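Local coordinates for protein putative polyphosphate kinase 2 (Pseudomonas aeruginosa PAO1, PDB 3CZP) that transfers phosphate from inorganic polyphosphate to AMP, giving ADP, with magnesium as cofactor, and converts GMP to GDP less efficiently, at residues A216-R219 with Y220-L223; V60-L63 with N64-M67; K475-A478 with R479-L483; L411-K415 with Q416-E420; G121-K124 with E125-D129. All coordinates share one frame; numbering follows the deposited sequence.

Interaction 1 (A216-R219 with Y220-L223)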
loop_
_atom_site.group_PDB
_atom_site.type_symbol
_atom_site.label_atom_id
_atom_site.label_comp_id
_atom_site.label_asym_id
_atom_site.label_seq_id
_atom_site.Cartn_x
_atom_site.Cartn_y
_atom_site.Cartn_z
ATOM N N ALA A 216 7.734 -8.166 37.190
ATOM C CA ALA A 216 6.996 -8.140 38.430
ATOM C C ALA A 216 6.969 -6.704 38.948
ATOM O O ALA A 216 5.955 -6.270 39.447
ATOM C CB ALA A 216 7.605 -9.111 39.442
ATOM N N ASP A 217 8.064 -5.967 38.756
ATOM C CA ASP A 217 8.128 -4.568 39.134
ATOM C C ASP A 217 7.924 -3.600 37.945
ATOM O O ASP A 217 8.738 -3.531 37.031
ATOM C CB ASP A 217 9.420 -4.272 39.915
ATOM C CG ASP A 217 9.414 -2.889 40.524
ATOM O OD1 ASP A 217 8.571 -2.608 41.400
ATOM O OD2 ASP A 217 10.281 -2.069 40.167
ATOM N N GLU A 218 6.833 -2.824 38.002
ATOM C CA GLU A 218 6.464 -1.876 36.947
ATOM C C GLU A 218 7.614 -0.898 36.677
ATOM O O GLU A 218 7.993 -0.641 35.527
ATOM C CB GLU A 218 5.282 -1.026 37.381
ATOM C CG GLU A 218 3.918 -1.607 37.319
ATOM C CD GLU A 218 2.872 -0.549 37.783
ATOM O OE1 GLU A 218 3.079 0.139 38.819
ATOM O OE2 GLU A 218 1.861 -0.363 37.076
ATOM N N ARG A 219 8.163 -0.341 37.755
ATOM C CA ARG A 219 9.283 0.602 37.649
ATOM C C ARG A 219 10.525 -0.014 37.026
ATOM O O ARG A 219 11.081 0.504 36.078
ATOM C CB ARG A 219 9.626 1.178 39.020
ATOM C CG ARG A 219 8.528 2.045 39.537
ATOM C CD ARG A 219 8.862 2.711 40.769
ATOM N NE ARG A 219 7.620 3.229 41.302
ATOM C CZ ARG A 219 6.931 2.710 42.320
ATOM N NH1 ARG A 219 5.799 3.310 42.686
ATOM N NH2 ARG A 219 7.357 1.638 42.984
ATOM N N TYR A 220 10.967 -1.141 37.541
ATOM C CA TYR A 220 12.113 -1.816 36.942
ATOM C C TYR A 220 11.906 -2.194 35.446
ATOM O O TYR A 220 12.814 -2.042 34.645
ATOM C CB TYR A 220 12.412 -3.092 37.703
ATOM C CG TYR A 220 13.433 -3.956 37.031
ATOM C CD1 TYR A 220 14.785 -3.701 37.179
ATOM C CD2 TYR A 220 13.046 -5.007 36.228
ATOM C CE1 TYR A 220 15.723 -4.472 36.557
ATOM C CE2 TYR A 220 13.985 -5.788 35.585
ATOM C CZ TYR A 220 15.334 -5.542 35.793
ATOM O OH TYR A 220 16.265 -6.312 35.129
ATOM N N ARG A 221 10.749 -2.751 35.123
ATOM C CA ARG A 221 10.513 -3.263 33.787
ATOM C C ARG A 221 10.491 -2.141 32.736
ATOM O O ARG A 221 11.095 -2.282 31.670
ATOM C CB ARG A 221 9.238 -4.137 33.743
ATOM C CG ARG A 221 7.926 -3.374 33.686
ATOM C CD ARG A 221 6.742 -4.330 33.855
ATOM N NE ARG A 221 5.483 -3.614 33.899
ATOM C CZ ARG A 221 4.346 -4.065 34.441
ATOM N NH1 ARG A 221 4.276 -5.253 35.018
ATOM N NH2 ARG A 221 3.239 -3.321 34.365
ATOM N N ALA A 222 9.825 -1.014 33.042
ATOM C CA ALA A 222 9.745 0.094 32.092
ATOM C C ALA A 222 11.051 0.789 31.902
ATOM O O ALA A 222 11.430 1.076 30.778
ATOM C CB ALA A 222 8.706 1.125 32.499
ATOM N N LEU A 223 11.700 1.132 33.011
ATOM C CA LEU A 223 12.997 1.757 32.958
ATOM C C LEU A 223 14.044 0.906 32.258
ATOM O O LEU A 223 14.888 1.439 31.557
ATOM C CB LEU A 223 13.477 2.121 34.371
ATOM C CG LEU A 223 14.516 3.248 34.482
ATOM C CD1 LEU A 223 14.079 4.510 33.816
ATOM C CD2 LEU A 223 14.866 3.535 35.950
HETATM O O HOH W 1 5.447 -0.613 33.176
#

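Interaction 2 (V60-L63 with N64-M67)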
loop_
_atom_site.group_PDB
_atom_site.type_symbol
_atom_site.label_atom_id
_atom_site.label_comp_id
_atom_site.label_asym_id
_atom_site.label_seq_id
_atom_site.Cartn_x
_atom_site.Cartn_y
_atom_site.Cartn_z
ATOM N N VAL A 60 4.531 -0.820 26.624
ATOM C CA VAL A 60 4.461 -0.156 25.329
ATOM C C VAL A 60 3.640 1.127 25.396
ATOM O O VAL A 60 3.916 2.116 24.714
ATOM C CB VAL A 60 3.960 -1.078 24.251
ATOM C CG1 VAL A 60 3.756 -0.258 22.903
ATOM C CG2 VAL A 60 4.884 -2.230 24.076
ATOM N N LYS A 61 2.632 1.145 26.225
ATOM C CA LYS A 61 1.866 2.371 26.405
ATOM C C LYS A 61 2.729 3.505 26.984
ATOM O O LYS A 61 2.630 4.697 26.553
ATOM C CB LYS A 61 0.648 2.150 27.308
ATOM C CG LYS A 61 -0.033 3.482 27.563
ATOM C CD LYS A 61 -1.354 3.373 28.219
ATOM C CE LYS A 61 -1.925 4.877 28.369
ATOM N NZ LYS A 61 -3.236 4.674 28.962
ATOM N N LEU A 62 3.537 3.129 27.978
ATOM C CA LEU A 62 4.373 4.077 28.677
ATOM C C LEU A 62 5.421 4.617 27.714
ATOM O O LEU A 62 5.626 5.800 27.707
ATOM C CB LEU A 62 4.999 3.458 29.923
ATOM C CG LEU A 62 5.521 4.374 31.025
ATOM C CD1 LEU A 62 4.593 5.487 31.413
ATOM C CD2 LEU A 62 5.839 3.513 32.162
ATOM N N LEU A 63 6.002 3.776 26.867
ATOM C CA LEU A 63 6.937 4.231 25.816
ATOM C C LEU A 63 6.352 5.289 24.884
ATOM O O LEU A 63 7.077 6.143 24.414
ATOM C CB LEU A 63 7.415 3.052 24.944
ATOM C CG LEU A 63 8.318 1.998 25.615
ATOM C CD1 LEU A 63 8.610 0.906 24.604
ATOM C CD2 LEU A 63 9.586 2.556 26.332
ATOM N N ASN A 64 5.051 5.203 24.642
ATOM C CA ASN A 64 4.306 6.166 23.804
ATOM C C ASN A 64 3.885 7.407 24.534
ATOM O O ASN A 64 3.291 8.306 23.937
ATOM C CB ASN A 64 3.121 5.450 23.202
ATOM C CG ASN A 64 3.509 4.619 21.990
ATOM O OD1 ASN A 64 3.545 5.164 20.887
ATOM N ND2 ASN A 64 3.828 3.284 22.185
ATOM N N GLU A 65 4.197 7.460 25.833
ATOM C CA GLU A 65 4.075 8.676 26.633
ATOM C C GLU A 65 5.413 9.326 26.764
ATOM O O GLU A 65 5.529 10.521 26.610
ATOM C CB GLU A 65 3.514 8.368 28.019
ATOM C CG GLU A 65 3.298 9.656 28.818
ATOM C CD GLU A 65 2.621 9.383 30.154
ATOM O OE1 GLU A 65 2.039 8.283 30.254
ATOM O OE2 GLU A 65 2.694 10.288 31.047
ATOM N N TRP A 66 6.441 8.514 26.945
ATOM C CA TRP A 66 7.824 8.986 27.010
ATOM C C TRP A 66 8.319 9.507 25.686
ATOM O O TRP A 66 9.006 10.529 25.639
ATOM C CB TRP A 66 8.748 7.850 27.457
ATOM C CG TRP A 66 8.556 7.461 28.924
ATOM C CD1 TRP A 66 7.781 8.079 29.833
ATOM C CD2 TRP A 66 9.160 6.352 29.592
ATOM N NE1 TRP A 66 7.870 7.453 31.051
ATOM C CE2 TRP A 66 8.701 6.369 30.931
ATOM C CE3 TRP A 66 10.043 5.342 29.193
ATOM C CZ2 TRP A 66 9.119 5.425 31.886
ATOM C CZ3 TRP A 66 10.451 4.403 30.138
ATOM C CH2 TRP A 66 9.978 4.443 31.473
HETATM N N MSE A 67 8.006 8.756 24.622
HETATM C CA MSE A 67 8.448 9.068 23.287
HETATM C C MSE A 67 7.326 9.737 22.544
HETATM O O MSE A 67 6.249 9.989 23.091
HETATM C CB MSE A 67 8.966 7.802 22.571
HETATM C CG MSE A 67 10.050 7.112 23.380
HETATM SE SE MSE A 67 10.610 5.477 22.507
HETATM C CE MSE A 67 11.771 6.316 21.303
#

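Interaction 3 (K475-A478 with R479-L483)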
loop_
_atom_site.group_PDB
_atom_site.type_symbol
_atom_site.label_atom_id
_atom_site.label_comp_id
_atom_site.label_asym_id
_atom_site.label_seq_id
_atom_site.Cartn_x
_atom_site.Cartn_y
_atom_site.Cartn_z
ATOM N N LYS A 475 12.277 -16.400 -31.858
ATOM C CA LYS A 475 11.106 -15.994 -31.069
ATOM C C LYS A 475 10.030 -17.069 -30.962
ATOM O O LYS A 475 9.379 -17.210 -29.915
ATOM C CB LYS A 475 10.491 -14.694 -31.626
ATOM C CG LYS A 475 11.145 -13.402 -31.088
ATOM C CD LYS A 475 11.197 -12.269 -32.191
ATOM C CE LYS A 475 11.732 -10.959 -31.629
ATOM N NZ LYS A 475 11.367 -9.796 -32.479
ATOM N N ARG A 476 9.834 -17.823 -32.039
ATOM C CA ARG A 476 8.748 -18.781 -32.103
ATOM C C ARG A 476 8.990 -19.921 -31.122
ATOM O O ARG A 476 8.087 -20.321 -30.369
ATOM C CB ARG A 476 8.614 -19.306 -33.523
ATOM C CG ARG A 476 8.214 -18.264 -34.536
ATOM C CD ARG A 476 8.009 -18.896 -35.884
ATOM N NE ARG A 476 7.275 -18.000 -36.762
ATOM C CZ ARG A 476 7.739 -17.456 -37.877
ATOM N NH1 ARG A 476 8.956 -17.733 -38.345
ATOM N NH2 ARG A 476 6.950 -16.651 -38.576
ATOM N N PHE A 477 10.226 -20.421 -31.125
ATOM C CA PHE A 477 10.663 -21.527 -30.246
ATOM C C PHE A 477 10.564 -21.054 -28.801
ATOM O O PHE A 477 9.940 -21.710 -27.947
ATOM C CB PHE A 477 12.113 -21.939 -30.624
ATOM C CG PHE A 477 12.723 -22.979 -29.716
ATOM C CD1 PHE A 477 12.638 -24.333 -30.035
ATOM C CD2 PHE A 477 13.372 -22.613 -28.543
ATOM C CE1 PHE A 477 13.191 -25.300 -29.222
ATOM C CE2 PHE A 477 13.925 -23.592 -27.691
ATOM C CZ PHE A 477 13.825 -24.941 -28.037
ATOM N N ALA A 478 11.149 -19.881 -28.550
ATOM C CA ALA A 478 11.111 -19.223 -27.232
ATOM C C ALA A 478 9.681 -19.094 -26.677
ATOM O O ALA A 478 9.395 -19.492 -25.527
ATOM C CB ALA A 478 11.800 -17.842 -27.301
ATOM N N ARG A 479 8.765 -18.552 -27.481
ATOM C CA ARG A 479 7.386 -18.386 -27.011
ATOM C C ARG A 479 6.703 -19.683 -26.566
ATOM O O ARG A 479 6.057 -19.736 -25.505
ATOM C CB ARG A 479 6.526 -17.665 -28.037
ATOM C CG ARG A 479 6.880 -16.180 -28.246
ATOM C CD ARG A 479 6.345 -15.730 -29.590
ATOM N NE ARG A 479 6.745 -14.353 -29.881
ATOM C CZ ARG A 479 6.523 -13.750 -31.056
ATOM N NH1 ARG A 479 5.874 -14.386 -32.022
ATOM N NH2 ARG A 479 6.922 -12.497 -31.262
ATOM N N VAL A 480 6.830 -20.721 -27.379
ATOM C CA VAL A 480 6.176 -21.999 -27.096
ATOM C C VAL A 480 6.796 -22.654 -25.875
ATOM O O VAL A 480 6.104 -23.178 -25.034
ATOM C CB VAL A 480 6.220 -22.939 -28.349
ATOM C CG1 VAL A 480 5.653 -24.293 -28.004
ATOM C CG2 VAL A 480 5.463 -22.249 -29.523
ATOM N N LYS A 481 8.110 -22.592 -25.759
ATOM C CA LYS A 481 8.811 -23.125 -24.591
ATOM C C LYS A 481 8.365 -22.448 -23.259
ATOM O O LYS A 481 8.135 -23.119 -22.248
ATOM C CB LYS A 481 10.318 -23.003 -24.809
ATOM C CG LYS A 481 11.144 -23.453 -23.654
ATOM C CD LYS A 481 12.594 -23.625 -24.008
ATOM C CE LYS A 481 13.372 -24.345 -22.870
ATOM N NZ LYS A 481 14.647 -24.961 -23.343
ATOM N N VAL A 482 8.160 -21.136 -23.297
ATOM C CA VAL A 482 7.693 -20.387 -22.127
ATOM C C VAL A 482 6.317 -20.898 -21.713
ATOM O O VAL A 482 6.084 -21.251 -20.546
ATOM C CB VAL A 482 7.658 -18.831 -22.416
ATOM C CG1 VAL A 482 6.803 -18.126 -21.403
ATOM C CG2 VAL A 482 9.095 -18.224 -22.426
ATOM N N LEU A 483 5.413 -20.965 -22.684
ATOM C CA LEU A 483 4.063 -21.436 -22.407
ATOM C C LEU A 483 4.124 -22.894 -21.917
ATOM O O LEU A 483 3.559 -23.217 -20.882
ATOM C CB LEU A 483 3.168 -21.316 -23.640
ATOM C CG LEU A 483 2.421 -19.988 -23.860
ATOM C CD1 LEU A 483 2.211 -19.802 -25.341
ATOM C CD2 LEU A 483 1.090 -19.959 -23.127
#

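Interaction 4 (L411-K415 with Q416-E420)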
loop_
_atom_site.group_PDB
_atom_site.type_symbol
_atom_site.label_atom_id
_atom_site.label_comp_id
_atom_site.label_asym_id
_atom_site.label_seq_id
_atom_site.Cartn_x
_atom_site.Cartn_y
_atom_site.Cartn_z
ATOM N N LEU A 411 15.838 -15.725 -20.770
ATOM C CA LEU A 411 15.815 -15.768 -22.226
ATOM C C LEU A 411 17.208 -15.427 -22.742
ATOM O O LEU A 411 17.701 -14.304 -22.580
ATOM C CB LEU A 411 14.755 -14.834 -22.835
ATOM C CG LEU A 411 13.361 -15.454 -23.037
ATOM C CD1 LEU A 411 12.763 -15.979 -21.759
ATOM C CD2 LEU A 411 12.434 -14.378 -23.694
ATOM N N ALA A 412 17.818 -16.408 -23.399
ATOM C CA ALA A 412 19.200 -16.292 -23.848
ATOM C C ALA A 412 19.247 -16.044 -25.360
ATOM O O ALA A 412 18.596 -16.746 -26.128
ATOM C CB ALA A 412 19.983 -17.553 -23.456
ATOM N N ILE A 413 20.012 -15.027 -25.771
ATOM C CA ILE A 413 20.309 -14.801 -27.176
ATOM C C ILE A 413 21.814 -14.576 -27.294
ATOM O O ILE A 413 22.476 -14.291 -26.271
ATOM C CB ILE A 413 19.537 -13.592 -27.831
ATOM C CG1 ILE A 413 19.908 -12.256 -27.215
ATOM C CG2 ILE A 413 18.000 -13.793 -27.854
ATOM C CD1 ILE A 413 19.021 -11.057 -27.749
ATOM N N ASP A 414 22.367 -14.699 -28.510
ATOM C CA ASP A 414 23.794 -14.401 -28.693
ATOM C C ASP A 414 24.005 -12.937 -29.076
ATOM O O ASP A 414 23.022 -12.194 -29.288
ATOM C CB ASP A 414 24.495 -15.390 -29.629
ATOM C CG ASP A 414 23.875 -15.451 -31.011
ATOM O OD1 ASP A 414 23.435 -14.391 -31.490
ATOM O OD2 ASP A 414 23.842 -16.569 -31.608
ATOM N N LYS A 415 25.272 -12.514 -29.088
ATOM C CA LYS A 415 25.623 -11.089 -29.286
ATOM C C LYS A 415 25.212 -10.627 -30.671
ATOM O O LYS A 415 24.808 -9.480 -30.871
ATOM C CB LYS A 415 27.148 -10.868 -29.169
ATOM C CG LYS A 415 27.810 -11.254 -27.856
ATOM C CD LYS A 415 29.328 -10.980 -27.929
ATOM C CE LYS A 415 30.163 -11.824 -26.965
ATOM N NZ LYS A 415 31.645 -11.590 -27.234
ATOM N N GLN A 416 25.363 -11.554 -31.611
ATOM C CA GLN A 416 25.098 -11.356 -33.021
ATOM C C GLN A 416 23.607 -11.142 -33.256
ATOM O O GLN A 416 23.222 -10.239 -33.985
ATOM C CB GLN A 416 25.610 -12.571 -33.841
ATOM C CG GLN A 416 27.195 -12.754 -33.962
ATOM C CD GLN A 416 27.831 -13.503 -32.761
ATOM O OE1 GLN A 416 27.170 -13.783 -31.765
ATOM N NE2 GLN A 416 29.101 -13.828 -32.873
ATOM N N THR A 417 22.778 -11.969 -32.627
ATOM C CA THR A 417 21.298 -11.816 -32.674
ATOM C C THR A 417 20.802 -10.556 -31.946
ATOM O O THR A 417 19.895 -9.853 -32.416
ATOM C CB THR A 417 20.602 -13.064 -32.091
ATOM O OG1 THR A 417 20.823 -14.162 -32.979
ATOM C CG2 THR A 417 19.102 -12.848 -31.895
ATOM N N GLN A 418 21.432 -10.228 -30.830
ATOM C CA GLN A 418 21.110 -8.987 -30.168
ATOM C C GLN A 418 21.234 -7.836 -31.129
ATOM O O GLN A 418 20.316 -7.039 -31.253
ATOM C CB GLN A 418 22.041 -8.733 -28.996
ATOM C CG GLN A 418 21.457 -7.768 -28.019
ATOM C CD GLN A 418 22.359 -7.532 -26.878
ATOM O OE1 GLN A 418 23.494 -7.127 -27.083
ATOM N NE2 GLN A 418 21.897 -7.818 -25.646
HETATM N N MSE A 419 22.368 -7.746 -31.818
HETATM C CA MSE A 419 22.620 -6.629 -32.691
HETATM C C MSE A 419 21.664 -6.506 -33.887
HETATM O O MSE A 419 21.348 -5.380 -34.305
HETATM C CB MSE A 419 24.028 -6.727 -33.228
HETATM C CG MSE A 419 24.413 -5.643 -34.177
HETATM SE SE MSE A 419 25.979 -6.396 -35.036
HETATM C CE MSE A 419 25.438 -8.319 -35.245
ATOM N N GLU A 420 21.276 -7.651 -34.458
ATOM C CA GLU A 420 20.230 -7.735 -35.483
ATOM C C GLU A 420 18.961 -7.124 -34.942
ATOM O O GLU A 420 18.258 -6.389 -35.637
ATOM C CB GLU A 420 19.912 -9.190 -35.816
ATOM C CG GLU A 420 20.930 -9.899 -36.696
ATOM C CD GLU A 420 20.622 -11.408 -36.818
ATOM O OE1 GLU A 420 19.823 -11.957 -36.009
ATOM O OE2 GLU A 420 21.164 -12.037 -37.713
#

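Interaction 5 (G121-K124 with E125-D129)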
loop_
_atom_site.group_PDB
_atom_site.type_symbol
_atom_site.label_atom_id
_atom_site.label_comp_id
_atom_site.label_asym_id
_atom_site.label_seq_id
_atom_site.Cartn_x
_atom_site.Cartn_y
_atom_site.Cartn_z
ATOM N N GLY A 121 -0.742 -27.375 20.348
ATOM C CA GLY A 121 -0.687 -28.603 19.574
ATOM C C GLY A 121 -1.127 -28.485 18.131
ATOM O O GLY A 121 -1.377 -29.500 17.484
ATOM N N HIS A 122 -1.176 -27.268 17.597
ATOM C CA HIS A 122 -1.511 -27.087 16.194
ATOM C C HIS A 122 -0.383 -27.508 15.256
ATOM O O HIS A 122 -0.659 -27.968 14.179
ATOM C CB HIS A 122 -1.930 -25.671 15.907
ATOM C CG HIS A 122 -3.091 -25.239 16.740
ATOM N ND1 HIS A 122 -3.401 -23.919 16.965
ATOM C CD2 HIS A 122 -4.002 -25.968 17.433
ATOM C CE1 HIS A 122 -4.452 -23.855 17.769
ATOM N NE2 HIS A 122 -4.831 -25.081 18.070
ATOM N N ILE A 123 0.873 -27.346 15.667
ATOM C CA ILE A 123 2.019 -27.743 14.858
ATOM C C ILE A 123 2.916 -28.690 15.651
ATOM O O ILE A 123 2.919 -28.683 16.877
ATOM C CB ILE A 123 2.853 -26.542 14.349
ATOM C CG1 ILE A 123 3.468 -25.698 15.507
ATOM C CG2 ILE A 123 2.044 -25.641 13.389
ATOM C CD1 ILE A 123 4.406 -24.617 15.001
ATOM N N LYS A 124 3.678 -29.499 14.929
ATOM C CA LYS A 124 4.574 -30.493 15.517
ATOM C C LYS A 124 5.930 -29.858 15.819
ATOM O O LYS A 124 6.216 -28.786 15.300
ATOM C CB LYS A 124 4.775 -31.659 14.544
ATOM C CG LYS A 124 3.548 -32.476 14.253
ATOM C CD LYS A 124 3.877 -33.436 13.124
ATOM C CE LYS A 124 2.859 -34.561 12.995
ATOM N NZ LYS A 124 3.304 -35.608 11.961
ATOM N N GLU A 125 6.760 -30.556 16.599
ATOM C CA GLU A 125 8.148 -30.146 16.888
ATOM C C GLU A 125 8.910 -29.724 15.618
ATOM O O GLU A 125 9.494 -28.611 15.583
ATOM C CB GLU A 125 8.918 -31.279 17.606
ATOM C CG GLU A 125 10.494 -31.036 17.745
ATOM C CD GLU A 125 11.308 -32.228 18.365
ATOM O OE1 GLU A 125 10.841 -32.812 19.369
ATOM O OE2 GLU A 125 12.424 -32.565 17.823
ATOM N N ALA A 126 8.905 -30.567 14.574
ATOM C CA ALA A 126 9.624 -30.212 13.337
ATOM C C ALA A 126 9.188 -28.852 12.756
ATOM O O ALA A 126 10.017 -28.073 12.269
ATOM C CB ALA A 126 9.480 -31.314 12.274
ATOM N N LYS A 127 7.895 -28.555 12.809
ATOM C CA LYS A 127 7.389 -27.340 12.189
ATOM C C LYS A 127 7.742 -26.129 13.038
ATOM O O LYS A 127 8.142 -25.106 12.488
ATOM C CB LYS A 127 5.904 -27.445 11.900
ATOM C CG LYS A 127 5.650 -28.516 10.818
ATOM C CD LYS A 127 4.130 -28.747 10.584
ATOM C CE LYS A 127 3.580 -29.861 11.467
ATOM N NZ LYS A 127 2.211 -29.586 11.907
ATOM N N LEU A 128 7.715 -26.279 14.370
ATOM C CA LEU A 128 8.258 -25.238 15.217
ATOM C C LEU A 128 9.729 -24.974 14.913
ATOM O O LEU A 128 10.144 -23.829 14.874
ATOM C CB LEU A 128 8.131 -25.540 16.699
ATOM C CG LEU A 128 8.710 -24.451 17.620
ATOM C CD1 LEU A 128 7.999 -23.104 17.481
ATOM C CD2 LEU A 128 8.716 -24.885 19.115
ATOM N N ASP A 129 10.521 -26.028 14.741
ATOM C CA ASP A 129 11.944 -25.842 14.453
ATOM C C ASP A 129 12.170 -25.082 13.133
ATOM O O ASP A 129 13.130 -24.265 12.992
ATOM C CB ASP A 129 12.659 -27.176 14.478
ATOM C CG ASP A 129 12.796 -27.746 15.914
ATOM O OD1 ASP A 129 12.377 -27.087 16.931
ATOM O OD2 ASP A 129 13.343 -28.854 16.023
#

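Interaction 1 (A216-R219 with Y220-L223)
D217 and Y220 meet at the start of helix 218-238, where polar bonds set the geometry. The carboxylate of D217 turns back over the first helical turn, and its OD2 accepts from the backbone N of Y220 at 2.9 Å, the donor coming from above the carboxylate plane, 38° out of it. With CG set trans to the residue's own N (chi1 -170°), the acid can reach that amide, and the same oxygen also binds the backbone N of I13. The main-chain O of D217 takes up R221 N at 2.9 Å, opening the i to i+4 series that E218 O to A222 N and R219 O to L223 N continue. D217 is therefore the N-cap of this helix, which follows strand 210-214, an outermost strand of the parallel P-loop-type sheet in the first PPK2 domain.

Charge and van der Waals contact combine between E218 and R221, whose side chains run alongside each other in the same direction. CG of E218 sits over one face of the R221 guanidinium, 3.5 Å from NH2, toward the rim of the group. The carboxylate stands almost perpendicular to the guanidinium, and E218 OE2 is 4.2 Å from R221 NH2, so any attraction is probably one of nearby charges only, without a directed N-H. The hydrogen bonds of R221 lie instead at other points: NH1 donates to G215 O, and NE donates to a water lying in plane at the guanidinium edge, 3.1 Å away.

A222 and L223 make the apolar contacts, A222 with L62 and W66 of helix 56-66 and L223 with A21 and L25 of helix 15-39.

Interaction 2 (V60-L63 with N64-M67)
L62 lies over one face of the W66 indole, one helical turn further on. Its CG is 4.1 Å from the centroid of the five-membered ring and 29° off the ring normal, a CH-pi contact, and the same atom comes within 3.8 Å of W66 CE2. The two methyls extend the cover along the ring: CD1 approaches NE1, and CD2 approaches CZ2. Next to it, CD2 of L63 reaches W66 CE3 obliquely at 4.0 Å.

On another side of the helix N64 folds its amide back onto the preceding turn. ND2 gives V60 O a nearly straight bond of 2.8 Å (N-H...O 173°), and the acceptor lies in the amide plane. The backbone N of N64 reaches the same oxygen at 3.3 Å from the opposite face of the carbonyl plane, so V60 O is gripped twice by one residue. CG of N64 points back beside its own N (chi1 -80°), which brings the amide alongside V60 CG1.

Backbone bonds hold this framework. L62 O accepts from both E65 N and W66 N, mixing i+3 and i+4 spacing as the helix nears its end, and L63 O accepts M67 N at 2.8 Å. Further out, W66 also packs on Y18 and V22 of helix 15-39, while V60 meets I105 and F107 of strand 103-107. In the second subunit, P326 packs on V60 and N64, and D322 on E65. The arrangement is the C-terminal end of a helix linking strands 44-50 and 72-76 of the parallel sheet, as in the P-loop NTPase fold.

Interaction 3 (K475-A478 with R479-L483)
The guanidinium of R479 carries CB of K475 over one face, 4.0 Å above its plane and displaced toward the rim; K475 CB is 4.1 Å from both CZ and NE of R479. The ring of F477 is met obliquely by the lysine chain of K481, whose CD lies 3.9 Å from F477 CE2. These two side chains run side by side in one direction: F477 has CG trans to its N (chi1 175°), and K481 does likewise (chi1 177°) before continuing extended.

Beneath them run four i to i+4 bonds of helix 475-496, the first from R479 N to K475 O at 2.8 Å. This helix follows strand 467-471, an outermost strand of the parallel sheet in the second PPK2 domain, and packs on helices 273-292 and 313-321. A478 lies on V470 of that strand, and V482 on A316 and V320.

K475, R479 and K481 thus meet their helical neighbours through carbon, and R479 and K481 carry their charged ends to Y276, by a hydrogen bond, and E471, by a salt bridge. K475 NZ and R479 NH2 remain 5.3 Å apart, and nearby R319 probably adds to the positive potential around R479.

Interaction 4 (L411-K415 with Q416-E420)
D414 OD1 receives two bonds from T417, one from each of its donors. The backbone N meets it at 2.8 Å, nearly in line with the C-O bond, and OG1 meets it at 3.0 Å on the syn side, 34° out of the carboxylate plane. The conformation of D414 makes this possible: chi1 of 58° puts CG between the backbone N and the carbonyl carbon, turning the carboxylate toward the incoming helix. Amide and hydroxyl of T417 thus converge on one oxygen, and the side chains of D414 and T417 cross at about a right angle. The other oxygen, OD2, is bound by N473 ND2, so both oxygens are engaged.

Q416 bends at chi2, folding its amide back toward the acid; OE1 comes 3.8 Å from D414 CG, with the two planes 77° apart. I413 packs on the helix start, its CD1 3.8 Å from Q418 CA. The Q418 chain runs extended beyond CG, carrying its amide to R443 NH1 through OE1 and to D309 O through NE2.

Main-chain bonds from Q418 N to D414 O and M419 N to K415 O begin the regular helix. This is an N-capped strand-to-helix junction, where strand 404-412 of the parallel sheet passes into helix 415-427 in the second PPK2 domain, an alpha/beta fold of the P-loop NTPase type.

Interaction 5 (G121-K124 with E125-D129)
K127 curls back from the first turn of helix 125-144 against I123 and K124, which belong to the loop joining helices 110-119 and 125-144 in the first PPK2 domain. K124 holds the N-cap position, and its carbonyl serves the new helix: L128 N approaches K124 O almost straight at 3.1 Å, while K127 N makes a weak, strongly bent bond to the same oxygen. At the loop's other end G121, with positive phi, closes helix 110-119 in a Schellman motif.

The path of K127 can be traced outward. CB faces the loop and lies 4.0 Å from I123 CB. CG stands beside the backbone N (chi1 -67°), and the chain then continues straight before turning at chi3 (-92°) and again at chi4, which swings its end back along the loop. CE consequently sits 3.5 Å from K124 N and 3.8 Å from both CB and CG of K124, as the two lysines cross at a slant. NZ ends near the loop backbone, 3.4 Å from K124 N, two donors that make no bond, and 3.5 Å from I123 CA.

K124 is extended, and its NZ lies 6.1 Å from K127 NZ, which probably limits repulsion. On the more buried side, L128 packs on M114 and R118 of helix 110-119 and on Y195 of helix 186-203. I123 also touches A117, and its CD1 reaches the L128 side chain, ending 4.2 Å from CB.

Overall arrangement
Interactions 1 and 2 touch within the first PPK2 domain, through helices 218-238 and 56-66. Interactions 3 and 4 lie close together in the second domain without touching, about 16 Å between centres and about 4 Å between nearest atoms, on the opposite side of the chain's centre from the first pair. Interaction 2 is the buried one, dominated by aliphatic-indole contact and an amide-carbonyl bond; interactions 1, 3 and 4 are partly buried. Aspartate caps start the helices of interactions 1 and 4, while interaction 3 brings aliphatic carbon against a guanidinium face and, obliquely, a phenyl ring. Interaction 5 lies at the surface, where lysine chains and a backbone carbonyl provide the contact.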